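Local atomic coordinates of pumilio homology domain family member 4 (Saccharomyces cerevisiae, PDB entry 3BWT), a protein that binds mRNA through its Pumilio homology domain, the part in this structure, and may affect diploid formation in yeast. Residues S17-Q22 with R26-Q31; K30-L35 with N61-K66; K66-V71 with I77-I82; Q101-C106 with Q114-S119. All blocks are in the same frame, centred on the assembly; numbering follows the deposited sequence.

Contact 1 (S17-Q22 with R26-Q31); sequences SLCKDQ and RFLQKQ
Leu18 and Cys19 pack on Leu28 at the buried end of this contact. Cys19 SG lies 3.6 Å from Leu28 CD1. The other branch of Leu28, CD2, meets Leu18 CD1 at 3.9 Å, so the two methyls of Leu28 each have a partner. Leu18 CD1 also approaches Phe27 CD2 at 4.1 Å, obliquely to the ring. Phe3 and Tyr11 meet the Phe27 ring from elsewhere in the chain. The pairing lies within Pumilio repeat 1. Here the chain leaves the short helix 15-18, turns, and enters helix 22-34, which packs back against the residues before it. The solvent side is looser. Arg26 N donates to Gln22 O at 3.0 Å, a bond of the first turn of helix 22-34. Beyond it the two side chains run alongside each other in the same direction. Gln22 CG is anti to the backbone N (chi1 164°), and its extended chain brings NE2 to the guanidinium edge, 3.6 Å from Arg26 NE. The amide and guanidinium planes are 51° apart, and Arg26 is exposed.

Contact 2 (K30-L35 with N61-K66); sequences KQLDIL and NYLIQK
Leu32 and Lys66 lie alongside each other, pointing opposite ways, between two nearly parallel helices. The axes of segments 30-34 and 61-66 lie 10.3 Å apart at an angle of 9°, one in Pumilio repeat 1 and the next in repeat 2. Leu32 CD1 rests on the root of the lysine, 3.7 Å from Lys66 CG. The same methyl meets Leu63 CD1 at 4.0 Å on the buried side. Lys66 then bends at chi2 (58°), and its outer chain slants over Asp33. Lys66 NZ donates to Asp33 OD1 at 3.1 Å in a salt bridge. Asp33 OD1 accepts with its anti lone pair, the one away from its other carboxylate oxygen. With an alanine here in place of Lys66, Asp33 would probably lose its partner across the contact, and a gap is likely to open beside Leu32 CD1 where Lys66 CG now lies. The lysine thus serves both chemistries: its carbons extend the apolar seam, and its ammonium pairs with a carboxylate of the preceding repeat nearer the surface.

Contact 3 (K66-V71 with I77-I82); sequences KLLEEV and IVLTKI
Leu79 CD1 carries the apolar contact alone from its side. It reaches Leu67 CD2 at 3.9 Å and Leu68 CD2 at 4.1 Å. The Leu67 chain meets Leu79 at about a right angle, while Leu68 comes in at a slant. Their different first torsions help bring both CD2 methyls to the same atom. Leu67 CG is anti to the backbone N (chi1 -170°), whereas Leu68 CG is anti to the carbonyl carbon (chi1 -72°). All three leucines are buried. Ile43 and Thr47 of helix 37-47 also touch Leu67, Phe44 touches Leu79, and Leu103 touches Leu68.

No charged pair joins the two segments; the ion pairs of segment 66-71 lie on its other side. Lys66 NZ lies 3.5 Å from Glu69 OE1 and 3.4 Å from Glu70 OE1. Both are long ion pairs, and together they form a salt-bridge network along the helix. Glu69 also pairs weakly with Lys102.

Helix 60-70 ends here: Val71 N bonds only weakly to Leu67 O, and Val71 is the first residue to leave helical geometry. A short turn then leads into helix 73-83, so the two helices make a hairpin.

Between the segments, then, the joint is purely apolar. It probably depends on the fit of branched side chains in the core, while the charges are kept to the helix side turned from helix 73-83.

Contact 4 (Q101-C106 with Q114-S119); sequences QKLIEC and QIVVDS
No ring or other flat group lies where Leu103 and Ile104 meet Val116. Branched aliphatic chains make the whole contact. Leu103 CD2 faces Val116 CG2 at 4.1 Å, and the two side chains pass side by side, each heading toward the other's backbone. The second branch of the valine has a looser neighbour, with Val116 CG1 4.5 Å from Ile104 CG1. Val116 CG1 is anti to its own backbone N (chi1 165°), which divides its two methyls between the leucine and the isoleucine. The three residues are buried, yet the surface they share is small, 87 Å² in all.

Polar groups lie elsewhere on the helices. Ser119 OG donates to Ile115 O at 3.0 Å, one turn back on its own helix. Lys102 NZ and Glu105 OE1, 3.5 Å apart, form a weak salt bridge, and Glu105 also pairs with Lys139 of helix 133-143. Leu103 touches Leu68 and Thr80, and Ile104 touches Cys140, so neighbouring helices take part in the same core. The packing of the two longer, antiparallel helices of a three-helix Pumilio repeat is characteristic of the PUF domain, where successive repeats stack into a curved array.

In the fold
Contacts 1, 3 and 4 lie mainly in the core, whereas contact 2 is only partly buried and reaches the surface. Contacts 1 and 2 share helix 22-34; contacts 2 and 3 share helix 60-70 and Lys66. Contact 2 joins like helices of successive repeats and has a salt bridge across it. Contacts 3 and 4 each join the two helices of one hairpin, in successive repeats, and are matching, wholly apolar pairs. Contact 1 spans a turn and is the one with a backbone hydrogen bond between its segments. Leu63 of contact 2 packs on Cys19 and Leu28 of contact 1. Thr80 of contact 3 likewise touches Ile115 of contact 4, so the apolar core passes from repeat to repeat.

Contact 1 (S17-Q22 with R26-Q31)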
loop_
_atom_site.group_PDB
_atom_site.type_symbol
_atom_site.label_atom_id
_atom_site.label_comp_id
_atom_site.label_asym_id
_atom_site.label_seq_id
_atom_site.Cartn_x
_atom_site.Cartn_y
_atom_site.Cartn_z
ATOM N N SER A 17 -36.409 7.448 -7.094
ATOM C CA SER A 17 -36.770 6.322 -7.942
ATOM C C SER A 17 -35.801 6.191 -9.118
ATOM O O SER A 17 -35.645 5.117 -9.690
ATOM C CB SER A 17 -38.204 6.454 -8.442
ATOM O OG SER A 17 -38.261 7.291 -9.580
ATOM N N LEU A 18 -35.141 7.288 -9.474
ATOM C CA LEU A 18 -34.182 7.274 -10.570
ATOM C C LEU A 18 -32.841 6.700 -10.136
ATOM O O LEU A 18 -32.012 6.346 -10.976
ATOM C CB LEU A 18 -33.954 8.691 -11.085
ATOM C CG LEU A 18 -35.096 9.429 -11.775
ATOM C CD1 LEU A 18 -34.601 10.795 -12.236
ATOM C CD2 LEU A 18 -35.628 8.619 -12.945
ATOM N N CYS A 19 -32.627 6.624 -8.824
ATOM C CA CYS A 19 -31.307 6.314 -8.275
ATOM C C CYS A 19 -31.013 4.818 -8.262
ATOM O O CYS A 19 -29.930 4.383 -7.865
ATOM C CB CYS A 19 -31.147 6.929 -6.891
ATOM S SG CYS A 19 -31.222 8.742 -6.910
ATOM N N LYS A 20 -32.001 4.050 -8.708
ATOM C CA LYS A 20 -31.855 2.634 -9.003
ATOM C C LYS A 20 -31.045 2.458 -10.288
ATOM O O LYS A 20 -29.920 1.956 -10.277
ATOM C CB LYS A 20 -33.247 2.032 -9.226
ATOM C CG LYS A 20 -34.355 2.719 -8.422
ATOM C CD LYS A 20 -35.743 2.302 -8.917
ATOM C CE LYS A 20 -36.850 2.798 -7.982
ATOM N NZ LYS A 20 -38.228 2.593 -8.537
ATOM N N ASP A 21 -31.662 2.879 -11.391
ATOM C CA ASP A 21 -31.102 2.814 -12.733
ATOM C C ASP A 21 -29.714 3.376 -12.889
ATOM O O ASP A 21 -29.344 4.363 -12.259
ATOM C CB ASP A 21 -31.991 3.586 -13.707
ATOM C CG ASP A 21 -33.277 2.879 -13.989
ATOM O OD1 ASP A 21 -33.376 1.690 -13.625
ATOM O OD2 ASP A 21 -34.184 3.503 -14.577
ATOM N N GLN A 22 -28.970 2.752 -13.789
ATOM C CA GLN A 22 -27.704 3.274 -14.234
ATOM C C GLN A 22 -27.947 4.547 -15.012
ATOM O O GLN A 22 -27.199 5.521 -14.890
ATOM C CB GLN A 22 -27.026 2.270 -15.156
ATOM C CG GLN A 22 -25.892 2.880 -15.964
ATOM C CD GLN A 22 -25.113 1.850 -16.757
ATOM O OE1 GLN A 22 -25.685 0.907 -17.306
ATOM N NE2 GLN A 22 -23.798 2.029 -16.821
ATOM N N ARG A 26 -27.019 8.382 -14.136
ATOM C CA ARG A 26 -26.158 9.160 -15.017
ATOM C C ARG A 26 -26.847 10.456 -15.412
ATOM O O ARG A 26 -26.207 11.509 -15.489
ATOM C CB ARG A 26 -25.710 8.344 -16.234
ATOM C CG ARG A 26 -24.631 7.307 -15.892
ATOM C CD ARG A 26 -24.098 6.565 -17.113
ATOM N NE ARG A 26 -23.096 5.566 -16.737
ATOM C CZ ARG A 26 -21.788 5.800 -16.666
ATOM N NH1 ARG A 26 -21.304 7.002 -16.957
ATOM N NH2 ARG A 26 -20.957 4.829 -16.307
ATOM N N PHE A 27 -28.160 10.376 -15.622
ATOM C CA PHE A 27 -28.978 11.564 -15.832
ATOM C C PHE A 27 -28.761 12.564 -14.699
ATOM O O PHE A 27 -28.431 13.726 -14.933
ATOM C CB PHE A 27 -30.458 11.197 -15.911
ATOM C CG PHE A 27 -31.375 12.392 -15.951
ATOM C CD1 PHE A 27 -31.490 13.156 -17.099
ATOM C CD2 PHE A 27 -32.119 12.753 -14.840
ATOM C CE1 PHE A 27 -32.324 14.255 -17.140
ATOM C CE2 PHE A 27 -32.952 13.850 -14.873
ATOM C CZ PHE A 27 -33.056 14.606 -16.025
ATOM N N LEU A 28 -28.944 12.099 -13.468
ATOM C CA LEU A 28 -28.792 12.947 -12.302
ATOM C C LEU A 28 -27.384 13.515 -12.186
ATOM O O LEU A 28 -27.201 14.687 -11.875
ATOM C CB LEU A 28 -29.136 12.162 -11.045
ATOM C CG LEU A 28 -30.590 11.723 -10.967
ATOM C CD1 LEU A 28 -30.866 11.094 -9.623
ATOM C CD2 LEU A 28 -31.483 12.915 -11.196
ATOM N N GLN A 29 -26.389 12.674 -12.430
ATOM C CA GLN A 29 -25.010 13.102 -12.329
ATOM C C GLN A 29 -24.754 14.198 -13.343
ATOM O O GLN A 29 -23.969 15.118 -13.097
ATOM C CB GLN A 29 -24.068 11.919 -12.550
ATOM C CG GLN A 29 -24.032 10.946 -11.378
ATOM C CD GLN A 29 -23.407 9.610 -11.747
ATOM O OE1 GLN A 29 -22.231 9.545 -12.118
ATOM N NE2 GLN A 29 -24.193 8.535 -11.646
ATOM N N LYS A 30 -25.427 14.094 -14.485
ATOM C CA LYS A 30 -25.324 15.100 -15.530
ATOM C C LYS A 30 -25.822 16.410 -14.963
ATOM O O LYS A 30 -25.090 17.394 -14.900
ATOM C CB LYS A 30 -26.164 14.694 -16.746
ATOM C CG LYS A 30 -25.919 15.532 -18.000
ATOM C CD LYS A 30 -26.761 15.036 -19.180
ATOM C CE LYS A 30 -28.263 15.222 -18.932
ATOM N NZ LYS A 30 -29.145 14.713 -20.038
ATOM N N GLN A 31 -27.078 16.400 -14.533
ATOM C CA GLN A 31 -27.712 17.555 -13.913
ATOM C C GLN A 31 -26.857 18.187 -12.814
ATOM O O GLN A 31 -26.756 19.407 -12.719
ATOM C CB GLN A 31 -29.071 17.148 -13.357
ATOM C CG GLN A 31 -29.964 16.534 -14.402
ATOM C CD GLN A 31 -30.000 17.345 -15.698
ATOM O OE1 GLN A 31 -30.287 18.547 -15.698
ATOM N NE2 GLN A 31 -29.723 16.680 -16.814
#

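Contact 2 (K30-L35 with N61-K66)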
loop_
_atom_site.group_PDB
_atom_site.type_symbol
_atom_site.label_atom_id
_atom_site.label_comp_id
_atom_site.label_asym_id
_atom_site.label_seq_id
_atom_site.Cartn_x
_atom_site.Cartn_y
_atom_site.Cartn_z
ATOM N N LYS A 30 -25.427 14.094 -14.485
ATOM C CA LYS A 30 -25.324 15.100 -15.530
ATOM C C LYS A 30 -25.822 16.410 -14.963
ATOM O O LYS A 30 -25.090 17.394 -14.900
ATOM C CB LYS A 30 -26.164 14.694 -16.746
ATOM C CG LYS A 30 -25.919 15.532 -18.000
ATOM C CD LYS A 30 -26.761 15.036 -19.180
ATOM C CE LYS A 30 -28.263 15.222 -18.932
ATOM N NZ LYS A 30 -29.145 14.713 -20.038
ATOM N N GLN A 31 -27.078 16.400 -14.533
ATOM C CA GLN A 31 -27.712 17.555 -13.913
ATOM C C GLN A 31 -26.857 18.187 -12.814
ATOM O O GLN A 31 -26.756 19.407 -12.719
ATOM C CB GLN A 31 -29.071 17.148 -13.357
ATOM C CG GLN A 31 -29.964 16.534 -14.402
ATOM C CD GLN A 31 -30.000 17.345 -15.698
ATOM O OE1 GLN A 31 -30.287 18.547 -15.698
ATOM N NE2 GLN A 31 -29.723 16.680 -16.814
ATOM N N LEU A 32 -26.243 17.357 -11.981
ATOM C CA LEU A 32 -25.351 17.863 -10.948
ATOM C C LEU A 32 -24.181 18.619 -11.576
ATOM O O LEU A 32 -23.752 19.664 -11.077
ATOM C CB LEU A 32 -24.827 16.712 -10.097
ATOM C CG LEU A 32 -25.767 16.121 -9.054
ATOM C CD1 LEU A 32 -25.173 14.838 -8.494
ATOM C CD2 LEU A 32 -26.009 17.143 -7.955
ATOM N N ASP A 33 -23.681 18.091 -12.688
ATOM C CA ASP A 33 -22.503 18.653 -13.328
ATOM C C ASP A 33 -22.790 19.998 -13.979
ATOM O O ASP A 33 -21.880 20.800 -14.168
ATOM C CB ASP A 33 -21.925 17.679 -14.363
ATOM C CG ASP A 33 -20.493 18.017 -14.750
ATOM O OD1 ASP A 33 -19.611 17.996 -13.864
ATOM O OD2 ASP A 33 -20.247 18.299 -15.942
ATOM N N ILE A 34 -24.048 20.259 -14.317
ATOM C CA ILE A 34 -24.347 21.472 -15.077
ATOM C C ILE A 34 -25.244 22.530 -14.418
ATOM O O ILE A 34 -25.195 23.691 -14.818
ATOM C CB ILE A 34 -24.862 21.150 -16.506
ATOM C CG1 ILE A 34 -26.286 20.611 -16.474
ATOM C CG2 ILE A 34 -23.939 20.160 -17.199
ATOM C CD1 ILE A 34 -26.726 20.052 -17.808
ATOM N N LEU A 35 -26.036 22.158 -13.415
ATOM C CA LEU A 35 -27.008 23.110 -12.852
ATOM C C LEU A 35 -26.455 24.223 -11.934
ATOM O O LEU A 35 -26.769 25.400 -12.151
ATOM C CB LEU A 35 -28.241 22.409 -12.264
ATOM C CG LEU A 35 -29.067 21.741 -13.376
ATOM C CD1 LEU A 35 -30.476 21.389 -12.924
ATOM C CD2 LEU A 35 -29.117 22.633 -14.617
ATOM N N ASN A 61 -23.750 4.614 -5.946
ATOM C CA ASN A 61 -22.529 5.101 -5.330
ATOM C C ASN A 61 -21.909 6.234 -6.145
ATOM O O ASN A 61 -21.389 7.192 -5.572
ATOM C CB ASN A 61 -21.521 3.967 -5.066
ATOM C CG ASN A 61 -20.737 3.568 -6.305
ATOM O OD1 ASN A 61 -19.629 4.054 -6.532
ATOM N ND2 ASN A 61 -21.307 2.675 -7.110
ATOM N N TYR A 62 -21.979 6.137 -7.474
ATOM C CA TYR A 62 -21.336 7.139 -8.338
ATOM C C TYR A 62 -22.057 8.474 -8.271
ATOM O O TYR A 62 -21.436 9.528 -8.389
ATOM C CB TYR A 62 -21.247 6.671 -9.789
ATOM C CG TYR A 62 -20.313 5.513 -9.988
ATOM C CD1 TYR A 62 -18.938 5.705 -10.046
ATOM C CD2 TYR A 62 -20.806 4.217 -10.116
ATOM C CE1 TYR A 62 -18.076 4.630 -10.226
ATOM C CE2 TYR A 62 -19.958 3.147 -10.294
ATOM C CZ TYR A 62 -18.597 3.352 -10.350
ATOM O OH TYR A 62 -17.762 2.268 -10.530
ATOM N N LEU A 63 -23.369 8.399 -8.092
ATOM C CA LEU A 63 -24.208 9.553 -7.876
ATOM C C LEU A 63 -23.816 10.272 -6.592
ATOM O O LEU A 63 -23.541 11.472 -6.606
ATOM C CB LEU A 63 -25.656 9.106 -7.790
ATOM C CG LEU A 63 -26.728 10.167 -7.593
ATOM C CD1 LEU A 63 -26.706 11.178 -8.725
ATOM C CD2 LEU A 63 -28.079 9.471 -7.506
ATOM N N ILE A 64 -23.790 9.545 -5.480
ATOM C CA ILE A 64 -23.406 10.151 -4.210
ATOM C C ILE A 64 -22.008 10.774 -4.285
ATOM O O ILE A 64 -21.764 11.832 -3.715
ATOM C CB ILE A 64 -23.490 9.143 -3.041
ATOM C CG1 ILE A 64 -24.893 8.527 -2.974
ATOM C CG2 ILE A 64 -23.141 9.821 -1.715
ATOM C CD1 ILE A 64 -25.983 9.535 -2.663
ATOM N N GLN A 65 -21.096 10.119 -4.998
ATOM C CA GLN A 65 -19.759 10.662 -5.224
ATOM C C GLN A 65 -19.850 12.006 -5.920
ATOM O O GLN A 65 -19.148 12.953 -5.564
ATOM C CB GLN A 65 -18.931 9.722 -6.091
ATOM C CG GLN A 65 -18.495 8.461 -5.392
ATOM C CD GLN A 65 -17.430 7.728 -6.154
ATOM O OE1 GLN A 65 -16.336 8.245 -6.365
ATOM N NE2 GLN A 65 -17.735 6.510 -6.570
ATOM N N LYS A 66 -20.712 12.075 -6.929
ATOM C CA LYS A 66 -20.890 13.294 -7.685
ATOM C C LYS A 66 -21.577 14.320 -6.786
ATOM O O LYS A 66 -21.185 15.489 -6.741
ATOM C CB LYS A 66 -21.707 13.011 -8.941
ATOM C CG LYS A 66 -21.832 14.185 -9.899
ATOM C CD LYS A 66 -20.471 14.687 -10.364
ATOM C CE LYS A 66 -20.598 16.023 -11.090
ATOM N NZ LYS A 66 -19.365 16.848 -10.943
#

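Contact 3 (K66-V71 with I77-I82)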
loop_
_atom_site.group_PDB
_atom_site.type_symbol
_atom_site.label_atom_id
_atom_site.label_comp_id
_atom_site.label_asym_id
_atom_site.label_seq_id
_atom_site.Cartn_x
_atom_site.Cartn_y
_atom_site.Cartn_z
ATOM N N LYS A 66 -20.712 12.075 -6.929
ATOM C CA LYS A 66 -20.890 13.294 -7.685
ATOM C C LYS A 66 -21.577 14.320 -6.786
ATOM O O LYS A 66 -21.185 15.489 -6.741
ATOM C CB LYS A 66 -21.707 13.011 -8.941
ATOM C CG LYS A 66 -21.832 14.185 -9.899
ATOM C CD LYS A 66 -20.471 14.687 -10.364
ATOM C CE LYS A 66 -20.598 16.023 -11.090
ATOM N NZ LYS A 66 -19.365 16.848 -10.943
ATOM N N LEU A 67 -22.582 13.860 -6.051
ATOM C CA LEU A 67 -23.334 14.703 -5.125
ATOM C C LEU A 67 -22.419 15.322 -4.090
ATOM O O LEU A 67 -22.531 16.502 -3.783
ATOM C CB LEU A 67 -24.425 13.892 -4.420
ATOM C CG LEU A 67 -25.420 14.718 -3.610
ATOM C CD1 LEU A 67 -26.245 15.597 -4.521
ATOM C CD2 LEU A 67 -26.315 13.829 -2.783
ATOM N N LEU A 68 -21.508 14.515 -3.556
ATOM C CA LEU A 68 -20.561 14.995 -2.556
ATOM C C LEU A 68 -19.702 16.177 -3.051
ATOM O O LEU A 68 -19.434 17.115 -2.301
ATOM C CB LEU A 68 -19.688 13.847 -2.046
ATOM C CG LEU A 68 -20.398 12.838 -1.135
ATOM C CD1 LEU A 68 -19.685 11.483 -1.128
ATOM C CD2 LEU A 68 -20.540 13.379 0.272
ATOM N N GLU A 69 -19.276 16.141 -4.307
ATOM C CA GLU A 69 -18.475 17.239 -4.837
ATOM C C GLU A 69 -19.287 18.521 -4.920
ATOM O O GLU A 69 -18.781 19.603 -4.646
ATOM C CB GLU A 69 -17.936 16.908 -6.228
ATOM C CG GLU A 69 -16.828 15.874 -6.255
ATOM C CD GLU A 69 -16.634 15.275 -7.640
ATOM O OE1 GLU A 69 -16.846 15.994 -8.645
ATOM O OE2 GLU A 69 -16.283 14.080 -7.725
ATOM N N GLU A 70 -20.555 18.388 -5.285
ATOM C CA GLU A 70 -21.333 19.528 -5.760
ATOM C C GLU A 70 -22.188 20.182 -4.677
ATOM O O GLU A 70 -22.684 21.300 -4.851
ATOM C CB GLU A 70 -22.206 19.100 -6.942
ATOM C CG GLU A 70 -22.306 20.159 -8.017
ATOM C CD GLU A 70 -20.958 20.492 -8.623
ATOM O OE1 GLU A 70 -20.207 19.549 -8.975
ATOM O OE2 GLU A 70 -20.651 21.699 -8.752
ATOM N N VAL A 71 -22.331 19.474 -3.562
ATOM C CA VAL A 71 -23.204 19.846 -2.453
ATOM C C VAL A 71 -22.492 20.888 -1.568
ATOM O O VAL A 71 -21.263 21.018 -1.654
ATOM C CB VAL A 71 -23.578 18.552 -1.672
ATOM C CG1 VAL A 71 -22.704 18.356 -0.433
ATOM C CG2 VAL A 71 -25.035 18.532 -1.340
ATOM N N ILE A 77 -22.072 17.914 5.482
ATOM C CA ILE A 77 -21.998 17.528 6.888
ATOM C C ILE A 77 -23.179 16.658 7.304
ATOM O O ILE A 77 -23.050 15.803 8.188
ATOM C CB ILE A 77 -21.866 18.760 7.804
ATOM C CG1 ILE A 77 -20.580 19.509 7.452
ATOM C CG2 ILE A 77 -21.817 18.344 9.257
ATOM C CD1 ILE A 77 -20.487 20.893 8.013
ATOM N N VAL A 78 -24.323 16.862 6.657
ATOM C CA VAL A 78 -25.502 16.066 6.951
ATOM C C VAL A 78 -25.334 14.663 6.382
ATOM O O VAL A 78 -25.652 13.671 7.043
ATOM C CB VAL A 78 -26.795 16.709 6.395
ATOM C CG1 VAL A 78 -27.983 15.751 6.547
ATOM C CG2 VAL A 78 -27.070 18.033 7.084
ATOM N N LEU A 79 -24.839 14.580 5.151
ATOM C CA LEU A 79 -24.579 13.287 4.539
ATOM C C LEU A 79 -23.579 12.508 5.382
ATOM O O LEU A 79 -23.712 11.289 5.553
ATOM C CB LEU A 79 -24.069 13.441 3.107
ATOM C CG LEU A 79 -25.073 14.048 2.125
ATOM C CD1 LEU A 79 -24.609 13.905 0.677
ATOM C CD2 LEU A 79 -26.448 13.428 2.315
ATOM N N THR A 80 -22.586 13.210 5.923
ATOM C CA THR A 80 -21.585 12.562 6.765
ATOM C C THR A 80 -22.235 12.048 8.043
ATOM O O THR A 80 -21.966 10.929 8.470
ATOM C CB THR A 80 -20.395 13.502 7.156
ATOM O OG1 THR A 80 -19.798 14.083 5.987
ATOM C CG2 THR A 80 -19.331 12.725 7.924
ATOM N N LYS A 81 -23.090 12.862 8.656
ATOM C CA LYS A 81 -23.704 12.463 9.926
ATOM C C LYS A 81 -24.622 11.253 9.787
ATOM O O LYS A 81 -24.657 10.395 10.663
ATOM C CB LYS A 81 -24.442 13.629 10.591
ATOM C CG LYS A 81 -23.509 14.687 11.193
ATOM C CD LYS A 81 -24.286 15.841 11.844
ATOM C CE LYS A 81 -23.343 16.863 12.483
ATOM N NZ LYS A 81 -24.085 17.914 13.245
ATOM N N ILE A 82 -25.347 11.184 8.680
ATOM C CA ILE A 82 -26.291 10.107 8.445
ATOM C C ILE A 82 -25.567 8.804 8.154
ATOM O O ILE A 82 -25.961 7.731 8.637
ATOM C CB ILE A 82 -27.231 10.446 7.258
ATOM C CG1 ILE A 82 -28.253 11.517 7.669
ATOM C CG2 ILE A 82 -27.928 9.194 6.731
ATOM C CD1 ILE A 82 -29.194 11.942 6.553
#

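Contact 4 (Q101-C106 with Q114-S119)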
loop_
_atom_site.group_PDB
_atom_site.type_symbol
_atom_site.label_atom_id
_atom_site.label_comp_id
_atom_site.label_asym_id
_atom_site.label_seq_id
_atom_site.Cartn_x
_atom_site.Cartn_y
_atom_site.Cartn_z
ATOM N N GLN A 101 -14.522 6.924 0.181
ATOM C CA GLN A 101 -13.241 7.538 -0.124
ATOM C C GLN A 101 -13.461 8.946 -0.672
ATOM O O GLN A 101 -12.747 9.879 -0.313
ATOM C CB GLN A 101 -12.465 6.695 -1.128
ATOM C CG GLN A 101 -12.038 5.346 -0.592
ATOM C CD GLN A 101 -11.284 4.512 -1.616
ATOM O OE1 GLN A 101 -10.300 4.963 -2.186
ATOM N NE2 GLN A 101 -11.738 3.284 -1.838
ATOM N N LYS A 102 -14.459 9.099 -1.532
ATOM C CA LYS A 102 -14.798 10.414 -2.067
ATOM C C LYS A 102 -15.237 11.383 -0.972
ATOM O O LYS A 102 -14.837 12.551 -0.961
ATOM C CB LYS A 102 -15.891 10.314 -3.121
ATOM C CG LYS A 102 -15.916 11.508 -4.057
ATOM C CD LYS A 102 -14.690 11.476 -4.931
ATOM C CE LYS A 102 -14.662 12.611 -5.919
ATOM N NZ LYS A 102 -13.445 12.482 -6.769
ATOM N N LEU A 103 -16.068 10.894 -0.061
ATOM C CA LEU A 103 -16.492 11.692 1.078
ATOM C C LEU A 103 -15.281 12.261 1.805
ATOM O O LEU A 103 -15.201 13.459 2.060
ATOM C CB LEU A 103 -17.334 10.848 2.027
ATOM C CG LEU A 103 -18.040 11.537 3.197
ATOM C CD1 LEU A 103 -19.345 10.824 3.518
ATOM C CD2 LEU A 103 -17.147 11.582 4.425
ATOM N N ILE A 104 -14.334 11.391 2.128
ATOM C CA ILE A 104 -13.102 11.792 2.796
ATOM C C ILE A 104 -12.304 12.815 1.974
ATOM O O ILE A 104 -11.781 13.786 2.517
ATOM C CB ILE A 104 -12.227 10.568 3.119
ATOM C CG1 ILE A 104 -12.942 9.664 4.130
ATOM C CG2 ILE A 104 -10.875 11.007 3.647
ATOM C CD1 ILE A 104 -12.292 8.302 4.329
ATOM N N GLU A 105 -12.225 12.604 0.666
ATOM C CA GLU A 105 -11.549 13.550 -0.208
ATOM C C GLU A 105 -12.215 14.910 -0.191
ATOM O O GLU A 105 -11.563 15.936 -0.408
ATOM C CB GLU A 105 -11.538 13.027 -1.635
ATOM C CG GLU A 105 -10.497 11.971 -1.862
ATOM C CD GLU A 105 -10.616 11.325 -3.208
ATOM O OE1 GLU A 105 -11.592 11.640 -3.928
ATOM O OE2 GLU A 105 -9.734 10.500 -3.539
ATOM N N CYS A 106 -13.520 14.917 0.065
ATOM C CA CYS A 106 -14.318 16.130 -0.069
ATOM C C CYS A 106 -14.404 16.992 1.185
ATOM O O CYS A 106 -14.727 18.170 1.097
ATOM C CB CYS A 106 -15.729 15.789 -0.537
ATOM S SG CYS A 106 -15.851 15.457 -2.281
ATOM N N GLN A 114 -13.451 15.043 12.536
ATOM C CA GLN A 114 -13.669 14.422 13.832
ATOM C C GLN A 114 -14.771 13.377 13.762
ATOM O O GLN A 114 -14.649 12.310 14.355
ATOM C CB GLN A 114 -13.958 15.466 14.909
ATOM C CG GLN A 114 -12.694 16.059 15.497
ATOM C CD GLN A 114 -11.612 15.007 15.690
ATOM O OE1 GLN A 114 -10.496 15.155 15.187
ATOM N NE2 GLN A 114 -11.943 13.932 16.410
ATOM N N ILE A 115 -15.834 13.673 13.023
ATOM C CA ILE A 115 -16.896 12.695 12.804
ATOM C C ILE A 115 -16.381 11.443 12.084
ATOM O O ILE A 115 -16.810 10.323 12.376
ATOM C CB ILE A 115 -18.088 13.302 12.024
ATOM C CG1 ILE A 115 -18.862 14.284 12.908
ATOM C CG2 ILE A 115 -19.014 12.209 11.507
ATOM C CD1 ILE A 115 -19.960 15.043 12.178
ATOM N N VAL A 116 -15.456 11.630 11.148
ATOM C CA VAL A 116 -14.911 10.496 10.426
ATOM C C VAL A 116 -13.986 9.664 11.309
ATOM O O VAL A 116 -14.165 8.458 11.407
ATOM C CB VAL A 116 -14.223 10.912 9.111
ATOM C CG1 VAL A 116 -13.358 9.784 8.578
ATOM C CG2 VAL A 116 -15.269 11.309 8.075
ATOM N N VAL A 117 -13.014 10.289 11.969
ATOM C CA VAL A 117 -12.131 9.524 12.853
ATOM C C VAL A 117 -12.948 8.847 13.943
ATOM O O VAL A 117 -12.737 7.676 14.237
ATOM C CB VAL A 117 -11.002 10.376 13.495
ATOM C CG1 VAL A 117 -10.405 11.339 12.480
ATOM C CG2 VAL A 117 -11.519 11.143 14.695
ATOM N N ASP A 118 -13.893 9.573 14.530
ATOM C CA ASP A 118 -14.712 9.005 15.594
ATOM C C ASP A 118 -15.427 7.759 15.080
ATOM O O ASP A 118 -15.583 6.783 15.812
ATOM C CB ASP A 118 -15.737 10.016 16.111
ATOM C CG ASP A 118 -15.126 11.078 17.014
ATOM O OD1 ASP A 118 -13.881 11.110 17.168
ATOM O OD2 ASP A 118 -15.906 11.888 17.570
ATOM N N SER A 119 -15.843 7.799 13.817
ATOM C CA SER A 119 -16.659 6.738 13.237
ATOM C C SER A 119 -15.842 5.541 12.795
ATOM O O SER A 119 -16.339 4.421 12.808
ATOM C CB SER A 119 -17.455 7.254 12.043
ATOM O OG SER A 119 -18.623 7.927 12.457
#